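Local coordinates for isocitrate dehydrogenase [NAD] subunit 1, mitochondrial (Saccharomyces cerevisiae, PDB 3BLX), which forms, with subunit 2, the allosteric mitochondrial octamer that oxidatively decarboxylates isocitrate to 2-oxoglutarate with NAD(+) in the citric acid cycle, and also binds RNA, at residues I128-E133 against T159-R164; T179-A184 against I214-A219. All coordinates share one frame; numbering follows the deposited sequence.

Contact 1 (I128-E133 against T159-R164); sequences IRENTE and TERIAR
Ile-162 presses its branched side chain against the end of strand 124-130, where Glu-130 gives the largest share of the strand side. CG1 of Ile-162, anti to its own backbone N (chi1 -156°), reaches the strand backbone and lies 4.0 Å from CA of Glu-130. CB of Ile-162 packs against the aliphatic part of the glutamate, 4.0 Å from CG of Glu-130, the two side chains crossing at a slant. Farther along, CD1 of Ile-162 meets CG2 of Ile-128 at 4.0 Å as the two isoleucines slide past each other in opposite directions. The axes of 128-130 and 159-164 run nearly antiparallel (168°), 9.0 Å apart at closest approach; helix 156-172 packs here on the large mixed sheet of the isocitrate and isopropylmalate dehydrogenase fold. Beyond its methylenes, the Glu-130 chain bends at chi2 (-70°) and turns its carboxylate to the loop that follows the strand. OE1 of Glu-130 accepts a hydrogen bond from N of Thr-132 at 2.9 Å, from above the carboxylate plane, and a weak one from N of Glu-133; OE2 of Glu-130 accepts one from OG1 of Thr-132 at 2.7 Å through its syn lone pair. Two clear bonds and a weak third hold the carboxylate and tie the turn to the strand end. Arg-161 approaches the same turn, with OG1 of Thr-132 at the edge of its guanidinium, 3.5 Å from NH2 of Arg-161. Its firmer polar partner is Asp-102, in a salt bridge, and Tyr-104 adds a cation-pi contact. The neighbouring Arg-129, inferred by similarity to bind substrate, has its CB directed away from the helix.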
ATOM      1  N   ILE E 128      21.654  23.194  -6.979  1.00 31.74           N
ATOM      2  CA  ILE E 128      20.728  22.135  -6.555  1.00 22.13           C
ATOM      3  C   ILE E 128      21.198  20.853  -7.214  1.00 19.91           C
ATOM      4  O   ILE E 128      21.290  20.787  -8.435  1.00 27.83           O
ATOM      5  CB  ILE E 128      19.272  22.451  -6.972  1.00 18.32           C
ATOM      6  CG1 ILE E 128      18.728  23.640  -6.191  1.00 15.81           C
ATOM      7  CG2 ILE E 128      18.381  21.254  -6.780  1.00 18.28           C
ATOM      8  CD1 ILE E 128      17.432  24.169  -6.682  1.00 14.70           C
ATOM      9  N   ARG E 129      21.539  19.845  -6.421  1.00 23.29           N
ATOM     10  CA  ARG E 129      22.000  18.598  -7.015  1.00 22.77           C
ATOM     11  C   ARG E 129      21.136  17.370  -6.653  1.00 26.76           C
ATOM     12  O   ARG E 129      20.621  17.264  -5.544  1.00 27.65           O
ATOM     13  CB  ARG E 129      23.489  18.380  -6.737  1.00 26.53           C
ATOM     14  CG  ARG E 129      23.800  17.654  -5.472  1.00 35.47           C
ATOM     15  CD  ARG E 129      25.054  16.833  -5.637  1.00 40.42           C
ATOM     16  NE  ARG E 129      25.216  15.921  -4.514  1.00 60.36           N
ATOM     17  CZ  ARG E 129      25.794  16.272  -3.370  1.00 71.75           C
ATOM     18  NH1 ARG E 129      26.264  17.510  -3.227  1.00 62.26           N
ATOM     19  NH2 ARG E 129      25.907  15.395  -2.373  1.00 65.44           N
ATOM     20  N   GLU E 130      20.966  16.473  -7.619  1.00 20.15           N
ATOM     21  CA  GLU E 130      20.203  15.260  -7.451  1.00 17.22           C
ATOM     22  C   GLU E 130      20.962  14.324  -6.529  1.00 24.26           C
ATOM     23  O   GLU E 130      22.152  14.141  -6.701  1.00 24.04           O
ATOM     24  CB  GLU E 130      19.983  14.591  -8.814  1.00 19.53           C
ATOM     25  CG  GLU E 130      18.733  13.711  -8.895  1.00 26.32           C
ATOM     26  CD  GLU E 130      18.829  12.412  -8.075  1.00 39.61           C
ATOM     27  OE1 GLU E 130      19.896  11.745  -8.121  1.00 30.37           O
ATOM     28  OE2 GLU E 130      17.825  12.066  -7.391  1.00 36.69           O
ATOM     29  N   ASN E 131      20.260  13.713  -5.570  1.00 21.28           N
ATOM     30  CA  ASN E 131      20.930  12.988  -4.490  1.00 24.71           C
ATOM     31  C   ASN E 131      20.591  11.479  -4.331  1.00 27.67           C
ATOM     32  O   ASN E 131      20.925  10.870  -3.312  1.00 29.22           O
ATOM     33  CB  ASN E 131      20.712  13.753  -3.160  1.00 23.92           C
ATOM     34  CG  ASN E 131      21.529  13.189  -2.001  1.00 33.54           C
ATOM     35  OD1 ASN E 131      22.762  13.053  -2.075  1.00 30.15           O
ATOM     36  ND2 ASN E 131      20.843  12.860  -0.919  1.00 19.81           N
ATOM     37  N   THR E 132      19.962  10.855  -5.320  1.00 22.49           N
ATOM     38  CA  THR E 132      19.588   9.455  -5.122  1.00 32.45           C
ATOM     39  C   THR E 132      20.072   8.487  -6.200  1.00 32.99           C
ATOM     40  O   THR E 132      19.920   7.277  -6.058  1.00 33.23           O
ATOM     41  CB  THR E 132      18.054   9.277  -4.926  1.00 36.65           C
ATOM     42  OG1 THR E 132      17.343   9.828  -6.040  1.00 27.74           O
ATOM     43  CG2 THR E 132      17.588   9.961  -3.674  1.00 27.13           C
ATOM     44  N   GLU E 133      20.686   9.033  -7.242  1.00 30.40           N
ATOM     45  CA  GLU E 133      20.974   8.297  -8.467  1.00 34.37           C
ATOM     46  C   GLU E 133      22.390   8.621  -8.929  1.00 37.22           C
ATOM     47  O   GLU E 133      23.115   9.304  -8.232  1.00 40.32           O
ATOM     48  CB  GLU E 133      20.030   8.811  -9.533  1.00 25.48           C
ATOM     49  CG  GLU E 133      19.435   7.798 -10.373  1.00 39.12           C
ATOM     50  CD  GLU E 133      18.302   8.391 -11.192  1.00 63.05           C
ATOM     51  OE1 GLU E 133      17.252   7.715 -11.286  1.00 68.82           O
ATOM     52  OE2 GLU E 133      18.449   9.540 -11.711  1.00 37.82           O
ATOM     53  N   THR E 159      14.691  12.340 -12.458  1.00 17.77           N
ATOM     54  CA  THR E 159      15.071  13.648 -12.989  1.00 20.10           C
ATOM     55  C   THR E 159      13.918  14.641 -13.109  1.00 20.51           C
ATOM     56  O   THR E 159      14.119  15.853 -13.076  1.00 22.18           O
ATOM     57  CB  THR E 159      16.049  13.604 -14.221  1.00 17.72           C
ATOM     58  OG1 THR E 159      15.542  14.419 -15.274  1.00 29.50           O
ATOM     59  CG2 THR E 159      16.224  12.252 -14.709  1.00 18.13           C
ATOM     60  N   GLU E 160      12.703  14.126 -13.206  1.00 29.07           N
ATOM     61  CA  GLU E 160      11.521  14.981 -13.150  1.00 25.59           C
ATOM     62  C   GLU E 160      11.348  15.636 -11.773  1.00 28.79           C
ATOM     63  O   GLU E 160      11.098  16.843 -11.689  1.00 28.21           O
ATOM     64  CB  GLU E 160      10.272  14.198 -13.547  1.00 30.33           C
ATOM     65  CG  GLU E 160      10.135  13.983 -15.072  1.00 40.36           C
ATOM     66  CD  GLU E 160       8.865  13.192 -15.453  1.00 54.44           C
ATOM     67  OE1 GLU E 160       8.018  12.934 -14.556  1.00 51.38           O
ATOM     68  OE2 GLU E 160       8.723  12.824 -16.646  1.00 44.58           O
ATOM     69  N   ARG E 161      11.471  14.843 -10.705  1.00 21.13           N
ATOM     70  CA  ARG E 161      11.445  15.372  -9.338  1.00 16.53           C
ATOM     71  C   ARG E 161      12.433  16.516  -9.174  1.00 34.22           C
ATOM     72  O   ARG E 161      12.089  17.590  -8.647  1.00 26.83           O
ATOM     73  CB  ARG E 161      11.872  14.321  -8.334  1.00 16.40           C
ATOM     74  CG  ARG E 161      10.801  13.715  -7.588  1.00 24.65           C
ATOM     75  CD  ARG E 161      11.334  13.054  -6.316  1.00 40.68           C
ATOM     76  NE  ARG E 161      12.546  12.243  -6.485  1.00 32.76           N
ATOM     77  CZ  ARG E 161      12.815  11.203  -5.699  1.00 28.06           C
ATOM     78  NH1 ARG E 161      11.930  10.865  -4.777  1.00 21.19           N
ATOM     79  NH2 ARG E 161      13.919  10.486  -5.848  1.00 19.43           N
ATOM     80  N   ILE E 162      13.679  16.278  -9.591  1.00 18.56           N
ATOM     81  CA  ILE E 162      14.705  17.253  -9.288  1.00 22.44           C
ATOM     82  C   ILE E 162      14.449  18.521 -10.106  1.00 20.42           C
ATOM     83  O   ILE E 162      14.678  19.629  -9.642  1.00 24.43           O
ATOM     84  CB  ILE E 162      16.151  16.699  -9.415  1.00 20.04           C
ATOM     85  CG1 ILE E 162      17.081  17.541  -8.546  1.00 21.85           C
ATOM     86  CG2 ILE E 162      16.633  16.697 -10.853  1.00 19.46           C
ATOM     87  CD1 ILE E 162      16.606  17.635  -7.105  1.00 21.31           C
ATOM     88  N   ALA E 163      13.911  18.357 -11.304  1.00 24.95           N
ATOM     89  CA  ALA E 163      13.513  19.509 -12.115  1.00 22.49           C
ATOM     90  C   ALA E 163      12.422  20.323 -11.422  1.00 32.41           C
ATOM     91  O   ALA E 163      12.507  21.547 -11.338  1.00 27.51           O
ATOM     92  CB  ALA E 163      13.017  19.061 -13.455  1.00 21.73           C
ATOM     93  N   ARG E 164      11.381  19.647 -10.942  1.00 24.59           N
ATOM     94  CA  ARG E 164      10.267  20.383 -10.372  1.00 26.62           C
ATOM     95  C   ARG E 164      10.733  21.008  -9.087  1.00 30.36           C
ATOM     96  O   ARG E 164      10.310  22.114  -8.726  1.00 31.06           O
ATOM     97  CB  ARG E 164       9.042  19.494 -10.141  1.00 19.12           C
ATOM     98  CG  ARG E 164       8.466  19.011 -11.451  1.00 26.72           C
ATOM     99  CD  ARG E 164       7.151  18.275 -11.285  1.00 30.35           C
ATOM    100  NE  ARG E 164       6.605  18.004 -12.609  1.00 39.81           N
ATOM    101  CZ  ARG E 164       6.596  16.811 -13.187  1.00 49.86           C
ATOM    102  NH1 ARG E 164       7.066  15.730 -12.554  1.00 44.12           N
ATOM    103  NH2 ARG E 164       6.093  16.692 -14.401  1.00 40.28           N
TER

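Contact 2 (T179-A184 against I214-A219)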
ATOM      1  N   THR E 179      19.560  26.898 -14.784  1.00 28.00           N
ATOM      2  CA  THR E 179      20.407  26.294 -15.804  1.00 35.28           C
ATOM      3  C   THR E 179      20.677  24.836 -15.473  1.00 34.65           C
ATOM      4  O   THR E 179      21.193  24.531 -14.423  1.00 35.08           O
ATOM      5  CB  THR E 179      21.760  27.039 -15.927  1.00 33.77           C
ATOM      6  OG1 THR E 179      21.522  28.429 -16.123  1.00 53.62           O
ATOM      7  CG2 THR E 179      22.574  26.509 -17.094  1.00 34.14           C
ATOM      8  N   ALA E 180      20.340  23.933 -16.376  1.00 25.75           N
ATOM      9  CA  ALA E 180      20.757  22.547 -16.221  1.00 28.14           C
ATOM     10  C   ALA E 180      22.214  22.342 -16.639  1.00 28.64           C
ATOM     11  O   ALA E 180      22.624  22.735 -17.733  1.00 41.79           O
ATOM     12  CB  ALA E 180      19.850  21.637 -17.015  1.00 21.77           C
ATOM     13  N   VAL E 181      22.990  21.719 -15.763  1.00 26.32           N
ATOM     14  CA  VAL E 181      24.387  21.420 -16.030  1.00 30.59           C
ATOM     15  C   VAL E 181      24.532  19.931 -16.330  1.00 29.44           C
ATOM     16  O   VAL E 181      24.128  19.097 -15.538  1.00 31.78           O
ATOM     17  CB  VAL E 181      25.291  21.792 -14.811  1.00 23.01           C
ATOM     18  CG1 VAL E 181      26.733  21.369 -15.061  1.00 28.40           C
ATOM     19  CG2 VAL E 181      25.210  23.276 -14.517  1.00 27.70           C
ATOM     20  N   HIS E 182      25.131  19.599 -17.463  1.00 30.62           N
ATOM     21  CA  HIS E 182      25.158  18.214 -17.900  1.00 34.53           C
ATOM     22  C   HIS E 182      26.354  17.959 -18.816  1.00 38.44           C
ATOM     23  O   HIS E 182      27.115  18.880 -19.141  1.00 37.67           O
ATOM     24  CB  HIS E 182      23.906  17.970 -18.702  1.00 28.42           C
ATOM     25  CG  HIS E 182      23.807  18.854 -19.896  1.00 31.05           C
ATOM     26  ND1 HIS E 182      24.462  18.581 -21.079  1.00 37.55           N
ATOM     27  CD2 HIS E 182      23.158  20.028 -20.085  1.00 36.10           C
ATOM     28  CE1 HIS E 182      24.202  19.541 -21.951  1.00 45.35           C
ATOM     29  NE2 HIS E 182      23.410  20.430 -21.373  1.00 38.81           N
ATOM     30  N   LYS E 183      26.504  16.714 -19.245  1.00 28.35           N
ATOM     31  CA  LYS E 183      27.554  16.349 -20.184  1.00 32.89           C
ATOM     32  C   LYS E 183      26.940  15.613 -21.389  1.00 45.45           C
ATOM     33  O   LYS E 183      27.388  14.531 -21.764  1.00 46.15           O
ATOM     34  CB  LYS E 183      28.600  15.478 -19.471  1.00 41.23           C
ATOM     35  CG  LYS E 183      30.029  15.595 -19.987  1.00 51.81           C
ATOM     36  CD  LYS E 183      31.022  15.134 -18.923  1.00 56.40           C
ATOM     37  CE  LYS E 183      32.461  15.235 -19.421  1.00 93.85           C
ATOM     38  NZ  LYS E 183      32.742  16.531 -20.113  1.00 78.67           N
ATOM     39  N   ALA E 184      25.911  16.203 -21.994  1.00 46.88           N
ATOM     40  CA  ALA E 184      25.176  15.543 -23.078  1.00 48.75           C
ATOM     41  C   ALA E 184      25.949  15.427 -24.391  1.00 52.16           C
ATOM     42  O   ALA E 184      25.543  14.699 -25.297  1.00 54.99           O
ATOM     43  CB  ALA E 184      23.835  16.233 -23.315  1.00 44.29           C
ATOM     44  N   ILE E 214      24.054  24.044 -20.124  1.00 36.04           N
ATOM     45  CA  ILE E 214      25.459  24.299 -20.268  1.00 30.80           C
ATOM     46  C   ILE E 214      26.197  23.004 -20.020  1.00 30.66           C
ATOM     47  O   ILE E 214      25.866  22.245 -19.112  1.00 41.07           O
ATOM     48  CB  ILE E 214      25.902  25.422 -19.316  1.00 33.58           C
ATOM     49  CG1 ILE E 214      27.345  25.861 -19.603  1.00 31.43           C
ATOM     50  CG2 ILE E 214      25.668  25.021 -17.853  1.00 28.77           C
ATOM     51  CD1 ILE E 214      27.687  27.179 -18.914  1.00 39.13           C
ATOM     52  N   ILE E 215      27.169  22.735 -20.869  1.00 29.66           N
ATOM     53  CA  ILE E 215      28.000  21.571 -20.697  1.00 33.25           C
ATOM     54  C   ILE E 215      28.849  21.815 -19.477  1.00 36.56           C
ATOM     55  O   ILE E 215      29.293  22.945 -19.238  1.00 42.99           O
ATOM     56  CB  ILE E 215      28.853  21.336 -21.943  1.00 35.26           C
ATOM     57  CG1 ILE E 215      27.926  21.169 -23.149  1.00 46.58           C
ATOM     58  CG2 ILE E 215      29.696  20.106 -21.770  1.00 38.68           C
ATOM     59  CD1 ILE E 215      28.630  21.218 -24.476  1.00 64.44           C
ATOM     60  N   VAL E 216      29.064  20.766 -18.697  1.00 38.28           N
ATOM     61  CA  VAL E 216      29.646  20.924 -17.363  1.00 43.65           C
ATOM     62  C   VAL E 216      31.082  21.479 -17.358  1.00 41.64           C
ATOM     63  O   VAL E 216      31.422  22.316 -16.510  1.00 35.12           O
ATOM     64  CB  VAL E 216      29.574  19.610 -16.560  1.00 34.18           C
ATOM     65  CG1 VAL E 216      30.350  18.511 -17.280  1.00 36.38           C
ATOM     66  CG2 VAL E 216      30.092  19.814 -15.150  1.00 25.00           C
ATOM     67  N   ASP E 217      31.913  21.025 -18.296  1.00 41.71           N
ATOM     68  CA  ASP E 217      33.275  21.567 -18.402  1.00 52.09           C
ATOM     69  C   ASP E 217      33.287  23.079 -18.686  1.00 47.24           C
ATOM     70  O   ASP E 217      34.050  23.824 -18.054  1.00 49.42           O
ATOM     71  CB  ASP E 217      34.140  20.790 -19.410  1.00 51.14           C
ATOM     72  CG  ASP E 217      33.401  20.468 -20.711  1.00 72.41           C
ATOM     73  OD1 ASP E 217      32.549  21.278 -21.148  1.00 77.05           O
ATOM     74  OD2 ASP E 217      33.688  19.400 -21.304  1.00 83.82           O
ATOM     75  N   ASN E 218      32.426  23.517 -19.611  1.00 39.04           N
ATOM     76  CA  ASN E 218      32.247  24.935 -19.880  1.00 38.68           C
ATOM     77  C   ASN E 218      31.713  25.672 -18.643  1.00 37.18           C
ATOM     78  O   ASN E 218      32.104  26.803 -18.365  1.00 46.10           O
ATOM     79  CB  ASN E 218      31.345  25.155 -21.110  1.00 36.80           C
ATOM     80  CG  ASN E 218      31.234  26.630 -21.504  1.00 54.86           C
ATOM     81  OD1 ASN E 218      30.124  27.153 -21.690  1.00 44.40           O
ATOM     82  ND2 ASN E 218      32.381  27.312 -21.620  1.00 43.22           N
ATOM     83  N   ALA E 219      30.839  25.021 -17.885  1.00 42.06           N
ATOM     84  CA  ALA E 219      30.257  25.649 -16.693  1.00 43.25           C
ATOM     85  C   ALA E 219      31.316  25.875 -15.603  1.00 46.99           C
ATOM     86  O   ALA E 219      31.289  26.883 -14.883  1.00 40.83           O
ATOM     87  CB  ALA E 219      29.106  24.812 -16.152  1.00 30.23           C
TER
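Val-181 pairs with Ile-214, and His-182 with Ile-215, in parallel register, joining the two strands of a right-handed beta-alpha-beta unit whose connection is helix 190-205. N of Ile-214 gives its hydrogen to O of Ala-180 at 3.1 Å, and N of His-182 to O of Ile-214 at 3.2 Å. The ladder then runs into the next helix: N of Val-216, its first residue after the N-cap Ile-215, donates to O of His-182 at 2.7 Å. CA of Ile-215 also approaches that oxygen in a CH...O contact.

Apolar packing follows the face that carries Val-181 and Ile-214, whose side chains lie side by side and point the same way, with their CG2 methyls 3.8 Å apart. CG1 of Val-181, swung opposite the main-chain nitrogen (chi1 175°), is directed instead at the helix start and meets CB of Val-216 at 3.7 Å, the two valines crossing at about a right angle. The aliphatic chain of Lys-183 passes at a slant over CG1 of Val-216, nearest through CD.

Among the polar side chains, the imidazole of His-182 has O of Ile-214 over one face, offset toward the rim, while ND1 of His-182 accepts a hydrogen bond from N of Ala-184 at 2.9 Å in the ring plane. This bond bridges Lys-183, whose role in catalysis is inferred by similarity. Tyr-239 packs on the lysine from helix 237-251, and Glu-141 of a neighbouring IDH2 subunit also touches it. After a bend at chi4 (45°), NZ of Lys-183 forms a salt bridge with OD2 of Asp-217 at 3.2 Å.

In the fold
Contacts 1 and 2 follow one another along the chain, helix 156-172 of the first leading into strand 177-182 of the second. Their centres are 15 Å apart and their nearest atoms about 7 Å, so they do not touch; strand 232-235, paired with both 124-130 and 177-182, joins them within one sheet. Each carries at or just past a strand end a residue assigned by similarity: Arg-129 for substrate in contact 1, Lys-183 for catalysis in contact 2. The side chain of Val-181 is about 9 Å from that of Arg-129, and that of Thr-132 about 4 Å from that of Arg-98, another residue inferred to bind substrate. Contact 2 alone reaches a neighbouring IDH2 subunit.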